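Local coordinates for diaminopimelate decarboxylase (Aquifex aeolicus, PDB 2P3E), which probably catalyses the pyridoxal 5'-phosphate-dependent decarboxylation of meso-diaminopimelate to L-lysine, closing the diaminopimelate route of lysine biosynthesis, at residues Asp121-Met126 with Lys148-Ile153; Ser213-Ala218 with Gln259-Leu264; Lys237-Gly242 with Val272-Ile277. One frame throughout, in Å; residues are numbered along the deposited sequence.

Interaction 1. Residues Asp121-Met126 with Lys148-Ile153; sequences DSEILM and KARIAI
Arg-150, on strand 149-156, sends its side chain across to Glu-123, Ile-124 and Leu-125, in the loop that carries helix 113-121 into the neighbouring parallel strand 126-129 of the TIM-type barrel. Glu-123 ends the helix in a Schellman motif; the chain turns there with positive phi, and beyond it the carbonyls of Ile-124 and Leu-125 meet one edge of the guanidinium.

The hydrogen bonds come first. NH2 of Arg-150 donates to Ile-124 O at 2.7 Å and nearly straight (162°); the oxygen lies in the guanidinium plane, while the donor stands above the carbonyl plane. NE of Arg-150 meets Leu-125 O at 3.0 Å, also in the guanidinium plane, and also donates weakly to Ile-124 O. The bend at chi3 (-64°) turns this NE/NH2 edge onto the loop. A water bridges Ile-124 O to the backbone N of Arg-150, so that carbonyl is held from the side chain and the strand at once.

The salt bridge joins Glu-123 OE1 to Arg-150 NH2 at 3.2 Å through the oxygen's anti lone pair. The two side chains cross at about a right angle, yet their flat groups lie only 30° apart. The other oxygen, OE2, accepts a hydrogen bond from a second water, which in turn accepts from Lys-148 N. With a leucine in place of Arg-150, Glu-123 would probably lose its charge partner, and the carbonyls of Ile-124 and Leu-125 their side-chain donor, leaving the loop freer to shift.

Apolar contact continues into the barrel, where Met-126 lays SD against Ala-152 CB at 3.7 Å. On the backbone, Met-126 CA makes a CA-H...O contact with Arg-150 O at 3.4 Å.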
loop_
_atom_site.group_PDB
_atom_site.type_symbol
_atom_site.label_atom_id
_atom_site.label_comp_id
_atom_site.label_asym_id
_atom_site.label_seq_id
_atom_site.Cartn_x
_atom_site.Cartn_y
_atom_site.Cartn_z
ATOM N N ASP B 121 28.219 -8.617 -8.403
ATOM C CA ASP B 121 28.636 -10.004 -8.161
ATOM C C ASP B 121 27.898 -11.032 -9.018
ATOM O O ASP B 121 28.502 -12.016 -9.483
ATOM C CB ASP B 121 28.476 -10.343 -6.678
ATOM C CG ASP B 121 29.526 -11.308 -6.202
ATOM O OD1 ASP B 121 29.242 -12.520 -6.211
ATOM O OD2 ASP B 121 30.638 -10.862 -5.850
ATOM N N SER B 122 26.597 -10.801 -9.246
ATOM C CA SER B 122 25.799 -11.681 -10.070
ATOM C C SER B 122 26.129 -11.539 -11.560
ATOM O O SER B 122 25.645 -12.325 -12.359
ATOM C CB SER B 122 24.299 -11.439 -9.844
ATOM O OG SER B 122 23.939 -11.737 -8.498
ATOM N N GLU B 123 26.949 -10.546 -11.915
ATOM C CA GLU B 123 27.295 -10.282 -13.325
ATOM C C GLU B 123 26.045 -10.081 -14.215
ATOM O O GLU B 123 25.891 -10.720 -15.257
ATOM C CB GLU B 123 28.212 -11.392 -13.877
ATOM C CG GLU B 123 29.570 -11.479 -13.179
ATOM C CD GLU B 123 30.608 -10.451 -13.684
ATOM O OE1 GLU B 123 30.296 -9.565 -14.521
ATOM O OE2 GLU B 123 31.767 -10.534 -13.240
ATOM N N ILE B 124 25.149 -9.191 -13.791
ATOM C CA ILE B 124 23.918 -8.939 -14.562
ATOM C C ILE B 124 24.300 -8.305 -15.904
ATOM O O ILE B 124 25.425 -7.810 -16.047
ATOM C CB ILE B 124 22.898 -8.061 -13.787
ATOM C CG1 ILE B 124 23.489 -6.680 -13.479
ATOM C CG2 ILE B 124 22.418 -8.787 -12.517
ATOM C CD1 ILE B 124 22.449 -5.625 -13.135
ATOM N N LEU B 125 23.383 -8.330 -16.871
ATOM C CA LEU B 125 23.656 -7.846 -18.225
ATOM C C LEU B 125 24.071 -6.373 -18.221
ATOM O O LEU B 125 25.096 -5.997 -18.816
ATOM C CB LEU B 125 22.443 -8.077 -19.141
ATOM C CG LEU B 125 22.593 -7.700 -20.619
ATOM C CD1 LEU B 125 23.739 -8.493 -21.318
ATOM C CD2 LEU B 125 21.276 -7.920 -21.351
ATOM N N MET B 126 23.300 -5.555 -17.506
ATOM C CA MET B 126 23.450 -4.125 -17.587
ATOM C C MET B 126 22.763 -3.402 -16.426
ATOM O O MET B 126 21.627 -3.724 -16.078
ATOM C CB MET B 126 22.824 -3.676 -18.908
ATOM C CG MET B 126 23.072 -2.266 -19.337
ATOM S SD MET B 126 22.655 -2.162 -21.081
ATOM C CE MET B 126 20.868 -1.925 -21.106
ATOM N N LYS B 148 33.889 -6.109 -13.409
ATOM C CA LYS B 148 33.398 -4.974 -14.178
ATOM C C LYS B 148 31.878 -4.868 -14.032
ATOM O O LYS B 148 31.186 -5.889 -13.963
ATOM C CB LYS B 148 33.741 -5.141 -15.661
ATOM C CG LYS B 148 35.226 -5.237 -15.979
ATOM C CD LYS B 148 35.981 -3.980 -15.620
ATOM C CE LYS B 148 37.429 -4.044 -16.127
ATOM N NZ LYS B 148 37.496 -3.477 -17.501
ATOM N N ALA B 149 31.375 -3.637 -13.966
ATOM C CA ALA B 149 29.929 -3.380 -14.045
ATOM C C ALA B 149 29.604 -2.835 -15.425
ATOM O O ALA B 149 30.161 -1.827 -15.836
ATOM C CB ALA B 149 29.483 -2.406 -12.962
ATOM N N ARG B 150 28.706 -3.512 -16.135
ATOM C CA ARG B 150 28.262 -3.073 -17.451
ATOM C C ARG B 150 27.135 -2.057 -17.293
ATOM O O ARG B 150 26.167 -2.299 -16.562
ATOM C CB ARG B 150 27.793 -4.266 -18.280
ATOM C CG ARG B 150 28.910 -5.106 -18.886
ATOM C CD ARG B 150 28.338 -6.414 -19.420
ATOM N NE ARG B 150 27.806 -7.203 -18.309
ATOM C CZ ARG B 150 28.529 -8.048 -17.576
ATOM N NH1 ARG B 150 29.819 -8.231 -17.847
ATOM N NH2 ARG B 150 27.965 -8.709 -16.569
ATOM N N ILE B 151 27.257 -0.916 -17.964
ATOM C CA ILE B 151 26.299 0.170 -17.778
ATOM C C ILE B 151 25.650 0.725 -19.059
ATOM O O ILE B 151 26.210 0.660 -20.175
ATOM C CB ILE B 151 26.925 1.366 -16.991
ATOM C CG1 ILE B 151 28.036 2.010 -17.822
ATOM C CG2 ILE B 151 27.424 0.925 -15.585
ATOM C CD1 ILE B 151 28.237 3.492 -17.513
ATOM N N ALA B 152 24.456 1.278 -18.849
ATOM C CA ALA B 152 23.796 2.170 -19.786
ATOM C C ALA B 152 23.414 3.409 -19.006
ATOM O O ALA B 152 23.192 3.340 -17.795
ATOM C CB ALA B 152 22.549 1.512 -20.342
ATOM N N ILE B 153 23.305 4.543 -19.687
ATOM C CA ILE B 153 22.729 5.729 -19.054
ATOM C C ILE B 153 21.237 5.774 -19.395
ATOM O O ILE B 153 20.854 5.581 -20.561
ATOM C CB ILE B 153 23.434 7.059 -19.507
ATOM C CG1 ILE B 153 24.937 7.049 -19.158
ATOM C CG2 ILE B 153 22.743 8.300 -18.890
ATOM C CD1 ILE B 153 25.239 6.833 -17.709
HETATM O O HOH W 1 33.379 -8.636 -14.489
HETATM O O HOH W 2 27.314 -5.796 -14.823
#

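Interaction 2. Residues Ser213-Ala218 with Gln259-Leu264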
loop_
_atom_site.group_PDB
_atom_site.type_symbol
_atom_site.label_atom_id
_atom_site.label_comp_id
_atom_site.label_asym_id
_atom_site.label_seq_id
_atom_site.Cartn_x
_atom_site.Cartn_y
_atom_site.Cartn_z
ATOM N N SER B 213 2.352 6.752 -30.702
ATOM C CA SER B 213 3.033 7.812 -31.488
ATOM C C SER B 213 4.339 8.340 -30.884
ATOM O O SER B 213 5.321 8.455 -31.610
ATOM C CB SER B 213 2.080 8.997 -31.773
ATOM O OG SER B 213 1.014 8.592 -32.611
ATOM N N PRO B 214 4.360 8.661 -29.560
ATOM C CA PRO B 214 5.579 9.195 -28.918
ATOM C C PRO B 214 6.795 8.285 -28.962
ATOM O O PRO B 214 7.918 8.774 -28.835
ATOM C CB PRO B 214 5.161 9.398 -27.452
ATOM C CG PRO B 214 3.689 9.477 -27.477
ATOM C CD PRO B 214 3.232 8.605 -28.611
ATOM N N TYR B 215 6.596 6.982 -29.140
ATOM C CA TYR B 215 7.734 6.076 -29.243
ATOM C C TYR B 215 8.647 6.414 -30.428
ATOM O O TYR B 215 9.855 6.231 -30.339
ATOM C CB TYR B 215 7.282 4.625 -29.325
ATOM C CG TYR B 215 6.899 4.014 -27.975
ATOM C CD1 TYR B 215 7.881 3.477 -27.112
ATOM C CD2 TYR B 215 5.572 3.947 -27.587
ATOM C CE1 TYR B 215 7.518 2.897 -25.858
ATOM C CE2 TYR B 215 5.192 3.382 -26.362
ATOM C CZ TYR B 215 6.164 2.863 -25.496
ATOM O OH TYR B 215 5.747 2.306 -24.288
ATOM N N ARG B 216 8.075 6.888 -31.533
ATOM C CA ARG B 216 8.889 7.188 -32.712
ATOM C C ARG B 216 9.945 8.253 -32.382
ATOM O O ARG B 216 11.131 7.982 -32.519
ATOM C CB ARG B 216 8.036 7.590 -33.926
ATOM C CG ARG B 216 8.778 7.399 -35.264
ATOM C CD ARG B 216 8.338 8.390 -36.364
ATOM N NE ARG B 216 8.566 9.775 -35.960
ATOM C CZ ARG B 216 9.731 10.416 -36.034
ATOM N NH1 ARG B 216 10.823 9.824 -36.529
ATOM N NH2 ARG B 216 9.806 11.662 -35.594
ATOM N N GLU B 217 9.514 9.425 -31.904
ATOM C CA GLU B 217 10.432 10.529 -31.596
ATOM C C GLU B 217 11.413 10.127 -30.510
ATOM O O GLU B 217 12.602 10.435 -30.598
ATOM C CB GLU B 217 9.690 11.816 -31.175
ATOM C CG GLU B 217 10.651 13.010 -30.893
ATOM C CD GLU B 217 9.939 14.297 -30.467
ATOM O OE1 GLU B 217 8.705 14.288 -30.265
ATOM O OE2 GLU B 217 10.640 15.333 -30.330
ATOM N N ALA B 218 10.898 9.434 -29.494
ATOM C CA ALA B 218 11.712 8.966 -28.369
ATOM C C ALA B 218 12.851 8.092 -28.848
ATOM O O ALA B 218 14.020 8.361 -28.550
ATOM C CB ALA B 218 10.835 8.209 -27.348
ATOM N N GLN B 259 3.111 -5.947 -32.193
ATOM C CA GLN B 259 3.336 -5.792 -33.640
ATOM C C GLN B 259 3.157 -4.356 -34.141
ATOM O O GLN B 259 3.856 -3.947 -35.088
ATOM C CB GLN B 259 2.465 -6.753 -34.474
ATOM C CG GLN B 259 2.922 -6.833 -35.948
ATOM C CD GLN B 259 4.370 -7.307 -36.097
ATOM O OE1 GLN B 259 4.756 -8.372 -35.591
ATOM N NE2 GLN B 259 5.175 -6.524 -36.796
ATOM N N ASP B 260 2.231 -3.605 -33.540
ATOM C CA ASP B 260 2.081 -2.175 -33.867
ATOM C C ASP B 260 3.334 -1.356 -33.531
ATOM O O ASP B 260 3.702 -0.441 -34.283
ATOM C CB ASP B 260 0.859 -1.544 -33.183
ATOM C CG ASP B 260 -0.424 -2.271 -33.503
ATOM O OD1 ASP B 260 -0.594 -2.652 -34.676
ATOM O OD2 ASP B 260 -1.256 -2.473 -32.582
ATOM N N LEU B 261 3.968 -1.671 -32.398
ATOM C CA LEU B 261 5.211 -1.007 -32.008
ATOM C C LEU B 261 6.338 -1.402 -32.940
ATOM O O LEU B 261 7.122 -0.548 -33.351
ATOM C CB LEU B 261 5.580 -1.318 -30.554
ATOM C CG LEU B 261 6.820 -0.602 -30.004
ATOM C CD1 LEU B 261 6.626 0.920 -29.894
ATOM C CD2 LEU B 261 7.252 -1.215 -28.646
ATOM N N ALA B 262 6.407 -2.688 -33.297
ATOM C CA ALA B 262 7.442 -3.156 -34.212
ATOM C C ALA B 262 7.327 -2.456 -35.573
ATOM O O ALA B 262 8.341 -2.065 -36.152
ATOM C CB ALA B 262 7.387 -4.680 -34.372
ATOM N N ASP B 263 6.093 -2.297 -36.057
ATOM C CA ASP B 263 5.804 -1.595 -37.320
ATOM C C ASP B 263 6.226 -0.129 -37.259
ATOM O O ASP B 263 6.861 0.404 -38.192
ATOM C CB ASP B 263 4.306 -1.669 -37.660
ATOM C CG ASP B 263 3.826 -3.097 -38.010
ATOM O OD1 ASP B 263 4.647 -3.996 -38.273
ATOM O OD2 ASP B 263 2.598 -3.324 -37.999
ATOM N N LEU B 264 5.873 0.529 -36.161
ATOM C CA LEU B 264 6.234 1.917 -35.973
ATOM C C LEU B 264 7.756 2.119 -35.982
ATOM O O LEU B 264 8.236 3.138 -36.487
ATOM C CB LEU B 264 5.645 2.458 -34.669
ATOM C CG LEU B 264 5.885 3.952 -34.375
ATOM C CD1 LEU B 264 5.115 4.866 -35.359
ATOM C CD2 LEU B 264 5.554 4.285 -32.920
#
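Leu-261 sets one methyl, CD1, over a face of the Tyr-215 ring. The methyl sits 4.0 Å from the ring centroid and 26° off the normal, a CH-pi contact displaced toward the rim; its nearest ring atom is Tyr-215 CG, 3.7 Å from Leu-261 CD1. The two side chains cross at about a right angle. One turn further on, Leu-264 brings CD2 to within 4.0 Å of Tyr-215 CB and also against the backbone N of Arg-216, so a methyl from each leucine meets the root of the tyrosine. Both leucines hold CG opposite their own backbone N, which extends their branches toward the other helix.

These are the first turn of helix 214-231 and the early part of helix 258-269, two successive helices of the outer layer of the beta/alpha barrel. The axes of segments 214-218 and 259-264 come within 10.3 Å and cross at -43°, and no hydrogen bond joins the two segments.

Further out, Ile-205 and Ile-209 also pack on Tyr-215, and its hydroxyl is hydrogen-bonded to Gly-243 O, which fixes the far end of the ring beside Gly-244, probably a pyridoxal phosphate-binding residue. On the second helix, Asp-260 OD2 accepts from Ala-257 N near the helix start, and Gln-259 NE2 donates to Asp-263 OD1 at 3.0 Å, meeting the carboxylate from above its plane.

Interaction 3. Residues Lys237-Gly242 with Val272-Ile277; sequences KYLDIG and VKAKII
Strands 238-240 and 275-278 are the two strands of a beta-alpha-beta unit, joined through helix 258-269 and lying parallel in the barrel wall. Leu-239 bonds to the residues flanking its partner Ile-276, in the usual parallel pattern: its N donates to Lys-275 O at 2.9 Å, and its O accepts from Ile-277 N. The ladder runs on at both ends, with Lys-275 N to Lys-237 O and Ile-241 N to Ile-277 O, the latter nearly head-on to the carbonyl. Alpha hydrogens of Tyr-238, Asp-240 and Ile-276 add CA-H...O contacts between the bonds.

One face carries Leu-239, whose CG rests on Ala-274 CB at 3.7 Å while its CD1 meets Val-272 CG2 tip to tip at 3.8 Å. Ile-276 CD1 fills in beside Leu-239 CB, and Tyr-226 of helix 214-231 covers Leu-239, Val-272 and Ala-274. On the other face, inside the barrel, Ile-277 divides its branches. With CG1 opposite the carbonyl carbon (chi1 -57°), Ile-277 CD1 reaches Tyr-238 CB at 3.9 Å, the two side chains crossing obliquely. Ile-277 CG2 lies 3.7 Å from Asp-240 OD2. Met-126 packs on Tyr-238, Asp-240 and Ile-277 alike.

The buried Asp-240 closes an Asx turn, its OD1 accepting from Gly-242 N at 3.2 Å, nearly in line with the carboxylate C-O bond. OD2 has a weak hydrogen bond from Asn-128 ND2 and sits close to the carboxylate of Glu-279, probably a pyridoxal phosphate-binding residue. The turn holds one oxygen and the Ile-277 methyl flanks the other, so the Asp-240 carboxylate is probably restricted in its rotation beside the likely cofactor site.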
loop_
_atom_site.group_PDB
_atom_site.type_symbol
_atom_site.label_atom_id
_atom_site.label_comp_id
_atom_site.label_asym_id
_atom_site.label_seq_id
_atom_site.Cartn_x
_atom_site.Cartn_y
_atom_site.Cartn_z
ATOM N N LYS B 237 26.434 -1.970 -27.379
ATOM C CA LYS B 237 25.929 -3.295 -27.722
ATOM C C LYS B 237 24.407 -3.408 -27.581
ATOM O O LYS B 237 23.783 -4.186 -28.305
ATOM C CB LYS B 237 26.605 -4.357 -26.847
ATOM C CG LYS B 237 28.115 -4.428 -26.984
ATOM C CD LYS B 237 28.687 -5.344 -25.888
ATOM C CE LYS B 237 30.220 -5.398 -25.920
ATOM N NZ LYS B 237 30.733 -5.982 -27.192
ATOM N N TYR B 238 23.822 -2.620 -26.661
ATOM C CA TYR B 238 22.383 -2.724 -26.314
ATOM C C TYR B 238 21.641 -1.389 -26.348
ATOM O O TYR B 238 22.140 -0.373 -25.883
ATOM C CB TYR B 238 22.173 -3.363 -24.927
ATOM C CG TYR B 238 22.964 -4.633 -24.764
ATOM C CD1 TYR B 238 22.532 -5.834 -25.346
ATOM C CD2 TYR B 238 24.149 -4.633 -24.055
ATOM C CE1 TYR B 238 23.284 -7.014 -25.218
ATOM C CE2 TYR B 238 24.900 -5.795 -23.912
ATOM C CZ TYR B 238 24.469 -6.969 -24.511
ATOM O OH TYR B 238 25.246 -8.103 -24.363
ATOM N N LEU B 239 20.445 -1.426 -26.907
ATOM C CA LEU B 239 19.521 -0.307 -26.851
ATOM C C LEU B 239 18.267 -0.816 -26.176
ATOM O O LEU B 239 17.488 -1.572 -26.760
ATOM C CB LEU B 239 19.192 0.219 -28.244
ATOM C CG LEU B 239 20.359 0.815 -29.040
ATOM C CD1 LEU B 239 19.850 1.309 -30.395
ATOM C CD2 LEU B 239 21.075 1.934 -28.268
ATOM N N ASP B 240 18.114 -0.418 -24.922
ATOM C CA ASP B 240 16.986 -0.817 -24.102
ATOM C C ASP B 240 15.934 0.303 -24.192
ATOM O O ASP B 240 16.106 1.373 -23.612
ATOM C CB ASP B 240 17.477 -1.044 -22.655
ATOM C CG ASP B 240 16.392 -1.566 -21.730
ATOM O OD1 ASP B 240 15.191 -1.394 -22.027
ATOM O OD2 ASP B 240 16.763 -2.135 -20.681
ATOM N N ILE B 241 14.846 0.038 -24.914
ATOM C CA ILE B 241 13.876 1.081 -25.208
ATOM C C ILE B 241 12.674 1.059 -24.255
ATOM O O ILE B 241 11.689 1.754 -24.472
ATOM C CB ILE B 241 13.473 1.095 -26.699
ATOM C CG1 ILE B 241 12.879 -0.252 -27.127
ATOM C CG2 ILE B 241 14.702 1.392 -27.561
ATOM C CD1 ILE B 241 12.188 -0.215 -28.511
ATOM N N GLY B 242 12.773 0.263 -23.198
ATOM C CA GLY B 242 11.825 0.351 -22.090
ATOM C C GLY B 242 10.543 -0.419 -22.290
ATOM O O GLY B 242 10.412 -1.241 -23.222
ATOM N N VAL B 272 20.450 0.627 -36.738
ATOM C CA VAL B 272 21.323 0.216 -35.641
ATOM C C VAL B 272 21.712 -1.263 -35.663
ATOM O O VAL B 272 20.944 -2.118 -36.112
ATOM C CB VAL B 272 20.738 0.636 -34.265
ATOM C CG1 VAL B 272 20.394 2.135 -34.268
ATOM C CG2 VAL B 272 19.532 -0.176 -33.919
ATOM N N LYS B 273 22.925 -1.540 -35.204
ATOM C CA LYS B 273 23.433 -2.903 -35.100
ATOM C C LYS B 273 23.191 -3.485 -33.704
ATOM O O LYS B 273 23.288 -4.700 -33.511
ATOM C CB LYS B 273 24.944 -2.945 -35.389
ATOM C CG LYS B 273 25.340 -2.654 -36.824
ATOM C CD LYS B 273 26.817 -3.040 -37.056
ATOM C CE LYS B 273 27.758 -2.057 -36.374
ATOM N NZ LYS B 273 29.198 -2.450 -36.624
ATOM N N ALA B 274 22.910 -2.612 -32.738
ATOM C CA ALA B 274 22.714 -3.008 -31.344
ATOM C C ALA B 274 21.572 -4.006 -31.146
ATOM O O ALA B 274 20.614 -4.030 -31.920
ATOM C CB ALA B 274 22.510 -1.776 -30.478
ATOM N N LYS B 275 21.695 -4.857 -30.126
ATOM C CA LYS B 275 20.586 -5.723 -29.716
ATOM C C LYS B 275 19.583 -4.877 -28.946
ATOM O O LYS B 275 19.969 -4.098 -28.062
ATOM C CB LYS B 275 21.076 -6.889 -28.854
ATOM C CG LYS B 275 19.983 -7.943 -28.518
ATOM C CD LYS B 275 20.608 -9.267 -28.156
ATOM C CE LYS B 275 19.571 -10.282 -27.704
ATOM N NZ LYS B 275 18.952 -10.973 -28.887
ATOM N N ILE B 276 18.305 -5.043 -29.289
ATOM C CA ILE B 276 17.226 -4.249 -28.716
ATOM C C ILE B 276 16.720 -4.985 -27.475
ATOM O O ILE B 276 16.649 -6.211 -27.463
ATOM C CB ILE B 276 16.079 -4.026 -29.731
ATOM C CG1 ILE B 276 16.614 -3.445 -31.069
ATOM C CG2 ILE B 276 14.940 -3.153 -29.114
ATOM C CD1 ILE B 276 17.493 -2.175 -30.930
ATOM N N ILE B 277 16.430 -4.226 -26.424
ATOM C CA ILE B 277 15.845 -4.774 -25.203
ATOM C C ILE B 277 14.523 -4.044 -24.968
ATOM O O ILE B 277 14.463 -2.823 -25.087
ATOM C CB ILE B 277 16.777 -4.602 -23.982
ATOM C CG1 ILE B 277 18.150 -5.251 -24.247
ATOM C CG2 ILE B 277 16.123 -5.218 -22.698
ATOM C CD1 ILE B 277 19.173 -5.088 -23.100
#

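All three contacts lie in the pyridoxal-binding barrel. Interaction 1 closes before the others open along the chain; interactions 2 and 3 alternate their segments, since strand 238-240 falls between helices 214-231 and 258-269. Interactions 1 and 3 share the parallel sheet, with centres about 15 Å apart, and touch directly: Leu-125 CD1 lies 3.4 Å from Tyr-238 OH, and Leu-125 CD2 3.9 Å from Ile-277 CD1. Interaction 2 belongs to the helical layer outside that sheet, its centre about 15 Å from interaction 3 and about 27 Å from interaction 1. Each contact has a side chain near residues that probably bind the cofactor: Met-126 and Asp-240 near Glu-279, Tyr-215 near Gly-244.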